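Histone-lysine N-methyltransferase, H3 lysine-9 specific SUVH6 (PDB 6A5N) catalyses lysine methylation of histone H3 and binds DNA, probably recognising methylated cytosine through its SRA domain to direct that activity. Local coordinates at residues A[401-406]-A[439-444]; A[12-17]-A[84-89]; A[408-413]-A[426-431]; A[240-245]-A[257-262]. The protein carries 1 engineered substitution. One frame throughout, in Å; residues are numbered along the deposited sequence.

Contact 1. Residues A[401-406]-A[439-444]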
loop_
_atom_site.group_PDB
_atom_site.type_symbol
_atom_site.label_atom_id
_atom_site.label_comp_id
_atom_site.label_asym_id
_atom_site.label_seq_id
_atom_site.Cartn_x
_atom_site.Cartn_y
_atom_site.Cartn_z
ATOM N N TYR A 401 3.749 24.742 -5.285
ATOM C CA TYR A 401 4.721 23.758 -5.695
ATOM C C TYR A 401 5.916 23.856 -4.786
ATOM O O TYR A 401 7.010 24.165 -5.201
ATOM C CB TYR A 401 5.131 23.977 -7.137
ATOM C CG TYR A 401 4.044 23.684 -8.127
ATOM C CD1 TYR A 401 3.542 22.419 -8.265
ATOM C CD2 TYR A 401 3.531 24.675 -8.925
ATOM C CE1 TYR A 401 2.557 22.149 -9.173
ATOM C CE2 TYR A 401 2.546 24.415 -9.831
ATOM C CZ TYR A 401 2.063 23.150 -9.946
ATOM O OH TYR A 401 1.081 22.882 -10.854
ATOM N N LEU A 402 5.696 23.533 -3.531
ATOM C CA LEU A 402 6.712 23.705 -2.505
ATOM C C LEU A 402 6.654 22.535 -1.538
ATOM O O LEU A 402 5.573 22.026 -1.253
ATOM C CB LEU A 402 6.492 25.021 -1.762
ATOM C CG LEU A 402 7.725 25.696 -1.181
ATOM C CD1 LEU A 402 8.513 26.406 -2.268
ATOM C CD2 LEU A 402 7.342 26.641 -0.050
ATOM N N PHE A 403 7.804 22.095 -1.039
ATOM C CA PHE A 403 7.827 21.006 -0.065
ATOM C C PHE A 403 8.848 21.269 1.042
ATOM O O PHE A 403 10.054 21.158 0.818
ATOM C CB PHE A 403 8.132 19.675 -0.756
ATOM C CG PHE A 403 7.987 18.481 0.135
ATOM C CD1 PHE A 403 6.862 17.679 0.042
ATOM C CD2 PHE A 403 8.980 18.143 1.046
ATOM C CE1 PHE A 403 6.714 16.571 0.853
ATOM C CE2 PHE A 403 8.841 17.036 1.858
ATOM C CZ PHE A 403 7.706 16.249 1.765
ATOM N N ASP A 404 8.357 21.610 2.232
ATOM C CA ASP A 404 9.203 21.835 3.401
ATOM C C ASP A 404 9.795 20.489 3.826
ATOM O O ASP A 404 9.062 19.599 4.260
ATOM C CB ASP A 404 8.375 22.488 4.521
ATOM C CG ASP A 404 9.087 22.517 5.871
ATOM O OD1 ASP A 404 10.326 22.333 5.922
ATOM O OD2 ASP A 404 8.389 22.735 6.891
ATOM N N ILE A 405 11.109 20.333 3.686
ATOM C CA ILE A 405 11.763 19.072 4.028
ATOM C C ILE A 405 11.589 18.746 5.515
ATOM O O ILE A 405 12.019 19.511 6.382
ATOM C CB ILE A 405 13.276 19.092 3.669
ATOM C CG1 ILE A 405 13.469 19.181 2.150
ATOM C CG2 ILE A 405 13.968 17.851 4.197
ATOM C CD1 ILE A 405 14.905 18.951 1.682
ATOM N N GLY A 406 10.945 17.612 5.794
ATOM C CA GLY A 406 10.696 17.158 7.152
ATOM C C GLY A 406 11.909 16.929 8.037
ATOM O O GLY A 406 12.745 16.067 7.773
ATOM N N PHE A 439 15.176 23.343 5.115
ATOM C CA PHE A 439 15.305 23.513 3.680
ATOM C C PHE A 439 13.983 23.147 3.049
ATOM O O PHE A 439 13.164 22.462 3.665
ATOM C CB PHE A 439 16.458 22.670 3.114
ATOM C CG PHE A 439 17.829 23.244 3.385
ATOM C CD1 PHE A 439 18.463 23.033 4.603
ATOM C CD2 PHE A 439 18.490 23.982 2.407
ATOM C CE1 PHE A 439 19.725 23.555 4.838
ATOM C CE2 PHE A 439 19.744 24.504 2.639
ATOM C CZ PHE A 439 20.360 24.292 3.855
ATOM N N THR A 440 13.774 23.619 1.827
ATOM C CA THR A 440 12.507 23.455 1.128
ATOM C C THR A 440 12.805 23.120 -0.334
ATOM O O THR A 440 13.842 23.521 -0.857
ATOM C CB THR A 440 11.661 24.732 1.239
ATOM O OG1 THR A 440 11.823 25.295 2.550
ATOM C CG2 THR A 440 10.200 24.433 1.011
ATOM N N ILE A 441 11.925 22.371 -0.988
ATOM C CA ILE A 441 12.108 22.026 -2.391
ATOM C C ILE A 441 11.039 22.736 -3.239
ATOM O O ILE A 441 9.848 22.433 -3.123
ATOM C CB ILE A 441 12.036 20.496 -2.594
ATOM C CG1 ILE A 441 12.838 19.785 -1.506
ATOM C CG2 ILE A 441 12.575 20.099 -3.952
ATOM C CD1 ILE A 441 12.651 18.269 -1.501
ATOM N N ASP A 442 11.473 23.697 -4.057
ATOM C CA ASP A 442 10.588 24.459 -4.938
ATOM C C ASP A 442 10.509 23.741 -6.283
ATOM O O ASP A 442 11.526 23.555 -6.955
ATOM C CB ASP A 442 11.099 25.909 -5.097
ATOM C CG ASP A 442 10.365 26.711 -6.191
ATOM O OD1 ASP A 442 9.547 26.154 -6.960
ATOM O OD2 ASP A 442 10.616 27.934 -6.276
ATOM N N ALA A 443 9.298 23.356 -6.682
ATOM C CA ALA A 443 9.094 22.728 -7.986
ATOM C C ALA A 443 8.238 23.596 -8.903
ATOM O O ALA A 443 7.836 23.156 -9.977
ATOM C CB ALA A 443 8.461 21.351 -7.824
ATOM N N ALA A 444 7.963 24.826 -8.478
ATOM C CA ALA A 444 7.136 25.747 -9.259
ATOM C C ALA A 444 7.689 25.963 -10.661
ATOM O O ALA A 444 6.929 26.111 -11.630
ATOM C CB ALA A 444 7.015 27.074 -8.542
#
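Phe403 and Ile441 form an antiparallel hydrogen-bonded pair: Ile441 N reaches Phe403 O at 2.9 Å with an angle of 160° at the hydrogen, while the return bond from Phe403 N to Ile441 O is more bent, at 134°. Ala443 N to Tyr401 O and Ile405 N to Phe439 O extend the pairing at either end, so that four backbone hydrogen bonds join 401-406 to 439-444 and their alternation defines the register. Asp442 OD1 takes the N-H of Ala444 at 2.6 Å, an Asx turn.

Apolar contacts divide between two faces. On the face of Leu402, Asp404, Thr440 and Asp442, Leu402 CG lies 3.5 Å from Thr440 CG2, and Leu402 CD1 approaches Asp442 CB at 3.9 Å. With CG swung opposite the backbone N (chi1 -151°), the leucine fork spans both neighbours. Cut back to an alanine here, the side chain would probably leave the Thr440 methyl and Asp442 CB uncovered on this side. Ile405 CG1 meets Ile441 CG1 at 3.8 Å, the two side chains crossing at about a right angle. Phe403, on the face of Ile441, also packs against Tyr382 and Tyr494.

Strand 439-442 also bonds to strand 385-388, making it the centre of a three-stranded antiparallel sheet within the SET domain.

Contact 2. Residues A[12-17]-A[84-89]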
loop_
_atom_site.group_PDB
_atom_site.type_symbol
_atom_site.label_atom_id
_atom_site.label_comp_id
_atom_site.label_asym_id
_atom_site.label_seq_id
_atom_site.Cartn_x
_atom_site.Cartn_y
_atom_site.Cartn_z
ATOM N N GLU A 12 -5.243 1.486 10.047
ATOM C CA GLU A 12 -4.095 1.322 10.936
ATOM C C GLU A 12 -3.905 -0.147 11.333
ATOM O O GLU A 12 -2.779 -0.590 11.545
ATOM C CB GLU A 12 -4.243 2.237 12.166
ATOM C CG GLU A 12 -2.942 2.908 12.616
ATOM C CD GLU A 12 -2.165 3.609 11.488
ATOM O OE1 GLU A 12 -2.787 4.023 10.482
ATOM O OE2 GLU A 12 -0.919 3.718 11.604
ATOM N N THR A 13 -4.992 -0.911 11.394
ATOM C CA THR A 13 -4.882 -2.334 11.715
ATOM C C THR A 13 -4.142 -3.071 10.597
ATOM O O THR A 13 -3.253 -3.887 10.867
ATOM C CB THR A 13 -6.267 -2.979 11.950
ATOM O OG1 THR A 13 -6.981 -2.227 12.944
ATOM C CG2 THR A 13 -6.128 -4.412 12.420
ATOM N N LEU A 14 -4.481 -2.762 9.348
ATOM C CA LEU A 14 -3.814 -3.392 8.212
ATOM C C LEU A 14 -2.355 -2.945 8.110
ATOM O O LEU A 14 -1.470 -3.760 7.810
ATOM C CB LEU A 14 -4.559 -3.081 6.913
ATOM C CG LEU A 14 -5.978 -3.637 6.794
ATOM C CD1 LEU A 14 -6.598 -3.216 5.485
ATOM C CD2 LEU A 14 -5.976 -5.142 6.912
ATOM N N ARG A 15 -2.110 -1.660 8.358
ATOM C CA ARG A 15 -0.749 -1.126 8.410
ATOM C C ARG A 15 0.087 -1.830 9.457
ATOM O O ARG A 15 1.226 -2.213 9.199
ATOM C CB ARG A 15 -0.770 0.367 8.712
ATOM C CG ARG A 15 -0.944 1.241 7.506
ATOM C CD ARG A 15 -1.347 2.654 7.908
ATOM N NE ARG A 15 -1.949 3.360 6.782
ATOM C CZ ARG A 15 -2.507 4.565 6.857
ATOM N NH1 ARG A 15 -3.032 5.122 5.775
ATOM N NH2 ARG A 15 -2.545 5.216 8.012
ATOM N N LEU A 16 -0.476 -1.998 10.645
ATOM C CA LEU A 16 0.210 -2.741 11.688
ATOM C C LEU A 16 0.522 -4.151 11.184
ATOM O O LEU A 16 1.686 -4.549 11.189
ATOM C CB LEU A 16 -0.627 -2.781 12.970
ATOM C CG LEU A 16 0.173 -3.219 14.194
ATOM C CD1 LEU A 16 1.111 -2.094 14.613
ATOM C CD2 LEU A 16 -0.743 -3.589 15.346
ATOM N N PHE A 17 -0.492 -4.872 10.704
ATOM C CA PHE A 17 -0.283 -6.236 10.211
ATOM C C PHE A 17 0.862 -6.371 9.199
ATOM O O PHE A 17 1.706 -7.268 9.306
ATOM C CB PHE A 17 -1.568 -6.771 9.567
ATOM C CG PHE A 17 -1.386 -8.068 8.832
ATOM C CD1 PHE A 17 -1.416 -9.274 9.515
ATOM C CD2 PHE A 17 -1.193 -8.087 7.458
ATOM C CE1 PHE A 17 -1.258 -10.475 8.839
ATOM C CE2 PHE A 17 -1.014 -9.284 6.778
ATOM C CZ PHE A 17 -1.054 -10.477 7.470
ATOM N N LEU A 84 -8.496 -10.482 5.798
ATOM C CA LEU A 84 -9.952 -10.592 5.888
ATOM C C LEU A 84 -10.363 -11.095 7.269
ATOM O O LEU A 84 -11.312 -10.583 7.862
ATOM C CB LEU A 84 -10.506 -11.526 4.798
ATOM C CG LEU A 84 -10.007 -11.280 3.373
ATOM C CD1 LEU A 84 -10.736 -12.146 2.358
ATOM C CD2 LEU A 84 -10.110 -9.813 3.003
ATOM N N ASN A 85 -9.634 -12.080 7.791
ATOM C CA ASN A 85 -9.938 -12.612 9.110
ATOM C C ASN A 85 -9.702 -11.578 10.207
ATOM O O ASN A 85 -10.599 -11.326 11.013
ATOM C CB ASN A 85 -9.133 -13.885 9.384
ATOM C CG ASN A 85 -9.520 -14.558 10.702
ATOM O OD1 ASN A 85 -8.996 -14.210 11.758
ATOM N ND2 ASN A 85 -10.429 -15.530 10.642
ATOM N N ILE A 86 -8.522 -10.961 10.243
ATOM C CA ILE A 86 -8.265 -9.999 11.324
ATOM C C ILE A 86 -9.260 -8.844 11.268
ATOM O O ILE A 86 -9.547 -8.233 12.293
ATOM C CB ILE A 86 -6.809 -9.431 11.314
ATOM C CG1 ILE A 86 -6.620 -8.357 10.245
ATOM C CG2 ILE A 86 -5.781 -10.547 11.180
ATOM C CD1 ILE A 86 -5.173 -7.823 10.156
ATOM N N LEU A 87 -9.790 -8.544 10.085
ATOM C CA LEU A 87 -10.779 -7.474 9.971
ATOM C C LEU A 87 -12.238 -7.959 10.200
ATOM O O LEU A 87 -13.128 -7.154 10.486
ATOM C CB LEU A 87 -10.652 -6.794 8.600
ATOM C CG LEU A 87 -9.377 -5.973 8.355
ATOM C CD1 LEU A 87 -9.523 -5.059 7.160
ATOM C CD2 LEU A 87 -9.038 -5.164 9.568
ATOM N N GLY A 88 -12.476 -9.265 10.094
ATOM C CA GLY A 88 -13.805 -9.818 10.304
ATOM C C GLY A 88 -14.616 -9.821 9.022
ATOM O O GLY A 88 -15.817 -10.122 9.032
ATOM N N ILE A 89 -13.959 -9.464 7.918
ATOM C CA ILE A 89 -14.587 -9.450 6.599
ATOM C C ILE A 89 -14.992 -10.856 6.182
ATOM O O ILE A 89 -16.062 -11.064 5.621
ATOM C CB ILE A 89 -13.633 -8.866 5.516
ATOM C CG1 ILE A 89 -13.362 -7.385 5.764
ATOM C CG2 ILE A 89 -14.196 -9.056 4.117
ATOM C CD1 ILE A 89 -12.476 -6.755 4.720
#
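Helix 4-30 packs here against the end of helix 81-87, an element of the SRA domain, through an apolar patch of five side chains. Leu14 and Leu87 make the closest approach, with Leu14 CD2 3.6 Å from Leu87 CD1. The two leucines cross at about a right angle, and Leu87 CD1 also lies 3.8 Å from both Leu14 CG and Leu14 CD1, which places that methyl against the whole fork. The other branch, Leu87 CD2, reaches Thr13 CG2 at 4.1 Å. Replacing Leu87 by an alanine would probably open a gap between the helices, leaving the Leu14 fork without its nearest partner across the contact.

Ile86 reaches across with its end methyl. Its CG1 stands between the backbone N and the carbonyl carbon (chi1 78°), and the extended arm brings Ile86 CD1 to 3.8 Å from Phe17 CB. Ile86 CD1 also lies 4.0 Å from Phe17 CG, at the root of the ring, and 4.3 Å from Leu14 CD2. The Thr13 methyl faces this interface, while OG1 is hydrogen-bonded to Lys9 O one turn back in the same helix.

Phe78 touches both Leu14 and Leu87, whereas Leu52 of helix 44-54 touches Phe17 and Ile86, so the patch continues into two further elements. Helix 81-87 ends at Leu87, and Gly88 follows with a positive phi of 88° in a Schellman motif whose bonds to Leu84 O are weak. The arrangement is a helix-helix packing between the long N-terminal helix and the SRA domain, close to the bound DNA, where Asn85 packs on a phosphate.

Contact 3. Residues A[408-413]-A[426-431]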
loop_
_atom_site.group_PDB
_atom_site.type_symbol
_atom_site.label_atom_id
_atom_site.label_comp_id
_atom_site.label_asym_id
_atom_site.label_seq_id
_atom_site.Cartn_x
_atom_site.Cartn_y
_atom_site.Cartn_z
ATOM N N ARG A 408 11.362 16.841 11.706
ATOM C CA ARG A 408 10.889 16.270 12.963
ATOM C C ARG A 408 10.645 14.767 12.893
ATOM O O ARG A 408 10.466 14.201 11.808
ATOM C CB ARG A 408 9.592 16.950 13.397
ATOM C CG ARG A 408 9.268 18.240 12.668
ATOM C CD ARG A 408 7.952 18.795 13.174
ATOM N NE ARG A 408 7.475 19.937 12.398
ATOM C CZ ARG A 408 7.918 21.182 12.533
ATOM N NH1 ARG A 408 8.862 21.463 13.414
ATOM N NH2 ARG A 408 7.418 22.153 11.785
ATOM N N TYR A 409 10.633 14.130 14.064
ATOM C CA TYR A 409 10.412 12.691 14.182
ATOM C C TYR A 409 9.999 12.340 15.606
ATOM O O TYR A 409 10.325 13.055 16.553
ATOM C CB TYR A 409 11.664 11.905 13.787
ATOM C CG TYR A 409 11.584 10.417 14.050
ATOM C CD1 TYR A 409 11.004 9.566 13.121
ATOM C CD2 TYR A 409 12.111 9.862 15.218
ATOM C CE1 TYR A 409 10.937 8.203 13.341
ATOM C CE2 TYR A 409 12.044 8.499 15.455
ATOM C CZ TYR A 409 11.454 7.673 14.510
ATOM O OH TYR A 409 11.388 6.307 14.728
ATOM N N ASP A 410 9.275 11.234 15.733
ATOM C CA ASP A 410 8.716 10.750 16.986
ATOM C C ASP A 410 8.877 9.231 16.974
ATOM O O ASP A 410 8.544 8.582 15.970
ATOM C CB ASP A 410 7.242 11.168 17.104
ATOM C CG ASP A 410 6.661 10.904 18.472
ATOM O OD1 ASP A 410 5.869 11.746 18.941
ATOM O OD2 ASP A 410 6.967 9.856 19.076
ATOM N N ASN A 411 9.388 8.652 18.058
ATOM C CA ASN A 411 9.685 7.215 18.050
ATOM C C ASN A 411 8.551 6.337 18.616
ATOM O O ASN A 411 8.757 5.148 18.884
ATOM C CB ASN A 411 11.009 6.956 18.798
ATOM C CG ASN A 411 10.855 6.985 20.319
ATOM O OD1 ASN A 411 9.947 7.621 20.858
ATOM N ND2 ASN A 411 11.768 6.320 21.017
ATOM N N SER A 412 7.363 6.921 18.779
ATOM C CA SER A 412 6.224 6.212 19.367
ATOM C C SER A 412 5.783 4.992 18.543
ATOM O O SER A 412 5.472 3.939 19.107
ATOM C CB SER A 412 5.045 7.180 19.550
ATOM O OG SER A 412 4.462 7.521 18.304
ATOM N N LEU A 413 5.753 5.126 17.222
ATOM C CA LEU A 413 5.321 4.034 16.350
ATOM C C LEU A 413 6.323 2.882 16.372
ATOM O O LEU A 413 5.940 1.709 16.461
ATOM C CB LEU A 413 5.128 4.540 14.916
ATOM C CG LEU A 413 4.205 5.752 14.745
ATOM C CD1 LEU A 413 4.946 7.087 14.942
ATOM C CD2 LEU A 413 3.477 5.717 13.412
ATOM N N ALA A 426 12.446 1.257 23.430
ATOM C CA ALA A 426 13.395 2.304 23.795
ATOM C C ALA A 426 12.599 3.397 24.485
ATOM O O ALA A 426 11.378 3.453 24.335
ATOM C CB ALA A 426 14.109 2.841 22.572
ATOM N N GLY A 427 13.261 4.265 25.240
ATOM C CA GLY A 427 12.547 5.378 25.843
ATOM C C GLY A 427 12.031 6.315 24.772
ATOM O O GLY A 427 12.557 6.322 23.650
ATOM N N ARG A 428 11.004 7.095 25.099
ATOM C CA ARG A 428 10.439 8.011 24.116
ATOM C C ARG A 428 11.416 9.141 23.839
ATOM O O ARG A 428 11.937 9.763 24.779
ATOM C CB ARG A 428 9.106 8.593 24.590
ATOM C CG ARG A 428 8.487 9.530 23.545
ATOM C CD ARG A 428 7.093 10.016 23.895
ATOM N NE ARG A 428 6.356 10.394 22.688
ATOM C CZ ARG A 428 5.178 9.882 22.342
ATOM N NH1 ARG A 428 4.575 10.274 21.228
ATOM N NH2 ARG A 428 4.591 8.978 23.116
ATOM N N SER A 429 11.682 9.396 22.561
ATOM C CA SER A 429 12.440 10.587 22.189
ATOM C C SER A 429 11.898 11.193 20.924
ATOM O O SER A 429 11.384 10.493 20.056
ATOM C CB SER A 429 13.929 10.286 22.009
ATOM O OG SER A 429 14.149 9.131 21.226
ATOM N N MET A 430 12.031 12.505 20.821
ATOM C CA MET A 430 11.557 13.225 19.657
ATOM C C MET A 430 12.655 14.140 19.110
ATOM O O MET A 430 13.497 14.648 19.866
ATOM C CB MET A 430 10.308 14.015 20.027
ATOM C CG MET A 430 9.241 13.156 20.706
ATOM S SD MET A 430 7.600 13.892 20.781
ATOM C CE MET A 430 8.003 15.478 21.490
ATOM N N ALA A 431 12.661 14.339 17.796
ATOM C CA ALA A 431 13.683 15.183 17.173
ATOM C C ALA A 431 13.048 16.317 16.387
ATOM O O ALA A 431 11.941 16.173 15.869
ATOM C CB ALA A 431 14.573 14.362 16.261
#
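Tyr409 and Ala431 form an antiparallel hydrogen-bonded pair, with Ala431 N 2.9 Å from Tyr409 O and Tyr409 N bonded in return to Ala431 O; the next pair, Asp410 with Met430, is non-hydrogen-bonded, and a weak bond from Asn411 N to Ser429 O follows.

Beyond the paired strands, the Asn411 amide spans two residues of the other segment. Asn411 ND2 donates to Gly427 O at 2.7 Å, with that oxygen near the amide plane. Asn411 OD1 accepts from Ser429 N at 3.0 Å, although this donor sits well above the carbonyl plane, 57° out of it. A chi1 of 78° tucks the Asn411 amide over its own backbone and toward 426-431.

Asp410 supplies the ionic part. Arg428 NH1 meets Asp410 OD1 at 3.0 Å in a salt bridge that uses the syn lone pair; the oxygen lies at the edge of the guanidinium, near its plane, but the carboxylate is turned 78° from that plane. The other oxygen, Asp410 OD2, takes the N-H of Ser412 at 3.0 Å in an Asx turn, so bonds to both oxygens limit rotation of the carboxylate. Ser412 CB covers one face of the guanidinium, 3.6 Å from Arg428 NH1. Met430 runs alongside Asp410 in the same direction, Met430 SD lying 3.3 Å from Asp410 OD1.

These two short strands pair at the surface, and the connection between them contains helix 412-421, which starts directly after Asn411. Ala414 and Gln415 of that helix touch Tyr409 and Arg428 respectively, and Met430 leans on Leu500 and Phe516.

Contact 4. Residues A[240-245]-A[257-262]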
loop_
_atom_site.group_PDB
_atom_site.type_symbol
_atom_site.label_atom_id
_atom_site.label_comp_id
_atom_site.label_asym_id
_atom_site.label_seq_id
_atom_site.Cartn_x
_atom_site.Cartn_y
_atom_site.Cartn_z
ATOM N N GLU A 240 -8.665 8.745 -24.805
ATOM C CA GLU A 240 -8.902 9.954 -25.573
ATOM C C GLU A 240 -8.592 11.157 -24.730
ATOM O O GLU A 240 -8.504 12.264 -25.244
ATOM C CB GLU A 240 -10.328 10.032 -26.101
ATOM C CG GLU A 240 -10.509 9.459 -27.503
ATOM C CD GLU A 240 -10.295 10.470 -28.626
ATOM O OE1 GLU A 240 -10.983 11.512 -28.643
ATOM O OE2 GLU A 240 -9.452 10.215 -29.512
ATOM N N GLY A 241 -8.486 10.922 -23.427
ATOM C CA GLY A 241 -8.157 11.919 -22.442
ATOM C C GLY A 241 -6.716 12.380 -22.534
ATOM O O GLY A 241 -6.359 13.348 -21.860
ATOM N N LEU A 242 -5.896 11.717 -23.340
ATOM C CA LEU A 242 -4.473 12.049 -23.417
ATOM C C LEU A 242 -4.193 13.501 -23.817
ATOM O O LEU A 242 -4.665 13.973 -24.851
ATOM C CB LEU A 242 -3.757 11.097 -24.379
ATOM C CG LEU A 242 -3.686 9.629 -23.953
ATOM C CD1 LEU A 242 -2.782 8.841 -24.888
ATOM C CD2 LEU A 242 -3.210 9.510 -22.513
ATOM N N CYS A 243 -3.412 14.200 -22.992
ATOM C CA CYS A 243 -2.953 15.539 -23.311
ATOM C C CYS A 243 -1.530 15.444 -23.852
ATOM O O CYS A 243 -1.203 16.050 -24.871
ATOM C CB CYS A 243 -3.017 16.438 -22.077
ATOM S SG CYS A 243 -4.654 16.548 -21.330
ATOM N N LYS A 244 -0.696 14.662 -23.165
ATOM C CA LYS A 244 0.648 14.343 -23.644
ATOM C C LYS A 244 1.001 12.885 -23.359
ATOM O O LYS A 244 0.462 12.273 -22.433
ATOM C CB LYS A 244 1.679 15.291 -23.016
ATOM C CG LYS A 244 1.560 16.723 -23.518
ATOM C CD LYS A 244 2.326 17.730 -22.662
ATOM C CE LYS A 244 3.814 17.477 -22.718
ATOM N NZ LYS A 244 4.601 18.447 -21.918
ATOM N N LEU A 245 1.783 12.288 -24.234
ATOM C CA LEU A 245 2.234 10.937 -24.006
ATOM C C LEU A 245 3.227 10.839 -22.886
ATOM O O LEU A 245 3.144 9.951 -22.060
ATOM C CB LEU A 245 2.838 10.358 -25.261
ATOM C CG LEU A 245 2.109 10.818 -26.506
ATOM C CD1 LEU A 245 2.823 10.342 -27.751
ATOM C CD2 LEU A 245 0.673 10.342 -26.467
ATOM N N SER A 257 2.267 9.797 -18.791
ATOM C CA SER A 257 1.226 10.437 -19.587
ATOM C C SER A 257 0.280 11.299 -18.760
ATOM O O SER A 257 0.141 11.129 -17.540
ATOM C CB SER A 257 0.426 9.380 -20.350
ATOM O OG SER A 257 1.252 8.707 -21.280
ATOM N N ALA A 258 -0.347 12.247 -19.445
ATOM C CA ALA A 258 -1.277 13.168 -18.816
ATOM C C ALA A 258 -2.643 12.967 -19.429
ATOM O O ALA A 258 -2.783 13.018 -20.653
ATOM C CB ALA A 258 -0.815 14.609 -18.997
ATOM N N VAL A 259 -3.656 12.742 -18.597
ATOM C CA VAL A 259 -5.003 12.576 -19.120
ATOM C C VAL A 259 -6.027 13.494 -18.456
ATOM O O VAL A 259 -5.919 13.863 -17.266
ATOM C CB VAL A 259 -5.485 11.110 -19.003
ATOM C CG1 VAL A 259 -4.623 10.201 -19.857
ATOM C CG2 VAL A 259 -5.477 10.654 -17.561
ATOM N N ASN A 260 -7.015 13.872 -19.264
ATOM C CA ASN A 260 -8.143 14.669 -18.818
ATOM C C ASN A 260 -9.389 14.295 -19.605
ATOM O O ASN A 260 -9.362 14.256 -20.836
ATOM C CB ASN A 260 -7.836 16.159 -18.975
ATOM C CG ASN A 260 -8.963 17.046 -18.490
ATOM O OD1 ASN A 260 -9.947 16.585 -17.908
ATOM N ND2 ASN A 260 -8.804 18.341 -18.704
ATOM N N GLU A 261 -10.472 14.019 -18.882
ATOM C CA GLU A 261 -11.765 13.683 -19.474
ATOM C C GLU A 261 -12.831 14.637 -18.939
ATOM O O GLU A 261 -14.033 14.373 -19.034
ATOM C CB GLU A 261 -12.119 12.226 -19.164
ATOM C CG GLU A 261 -11.910 11.861 -17.689
ATOM C CD GLU A 261 -11.845 10.362 -17.442
ATOM O OE1 GLU A 261 -11.221 9.645 -18.254
ATOM O OE2 GLU A 261 -12.411 9.903 -16.427
ATOM N N ILE A 262 -12.362 15.753 -18.379
ATOM C CA ILE A 262 -13.214 16.753 -17.746
ATOM C C ILE A 262 -13.066 18.113 -18.445
ATOM O O ILE A 262 -13.717 19.086 -18.064
ATOM C CB ILE A 262 -12.863 16.899 -16.236
ATOM C CG1 ILE A 262 -12.465 15.546 -15.629
ATOM C CG2 ILE A 262 -14.012 17.543 -15.447
ATOM C CD1 ILE A 262 -13.602 14.530 -15.542
#
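Gly241, Cys243 and Ala258 mark the close-fitting part of the contact, where the two backbones run antiparallel. Asn260 N meets Gly241 O at 2.7 Å, and Cys243 N meets Ala258 O at the same length in an almost straight bond, 175° at the hydrogen. Leu242 and Val259 face each other between these bonds as a non-hydrogen-bonded pair, with their CA atoms 4.4 Å apart. The backbone at Gly241 comes in so closely that a CB would point at the other segment and stand 3.0 Å from Asn260 O, a tight fit that the absent side chain avoids.

Cys243 adds light side-chain contacts. Cys243 SG lies 4.0 Å from Asn260 CB, and Cys243 CB lies 4.2 Å from Ala258 CB. Placing SG opposite the carbonyl carbon (chi1 -57°) brings the sulfur alongside the Asn260 side chain. Asn260 in turn closes an Asx turn with its own chain, Asn260 OD1 receiving Ile262 N at 2.6 Å from above the carbonyl plane.

Past the corner at Cys243 the contact becomes looser and more exposed. Ala258 N still bonds to Lys244 O, but the bond is longer, at 3.1 Å. The Lys244 side chain leads away to a weak, long ion pair with Glu249, and Leu245, exposed to solvent, points its CB away from 257-262.

Strand 242-244 is an edge strand of a four-stranded mixed sheet. Strand 257-259 lies between it and strand 355-360, to which it runs parallel, with Val259 touching Glu356 and Phe358; Pro267 covers Cys243 and Ala258.

In the fold
Contact 2 is buried, contacts 1 and 4 are partly buried, and contact 3 lies at the surface. The chemistry follows: helix packing in contact 2 rests on apolar side chains, contacts 1 and 4 on backbone pairing with apolar flanks, and contact 3 adds a salt bridge and amide bonds. Contacts 1 and 3 belong to the same SET-domain excursion, since strand 402-404 leads to 409-410 and strand 430-431 returns to 439-442; their centres are about 24 Å apart. Contact 4 joins a different sheet, with its centre about 27 Å from that of contact 1. Contacts 1 and 2 lie on opposite sides of the chain's centre, and contact 2 alone approaches the DNA, about 4 Å away at the nearest atom.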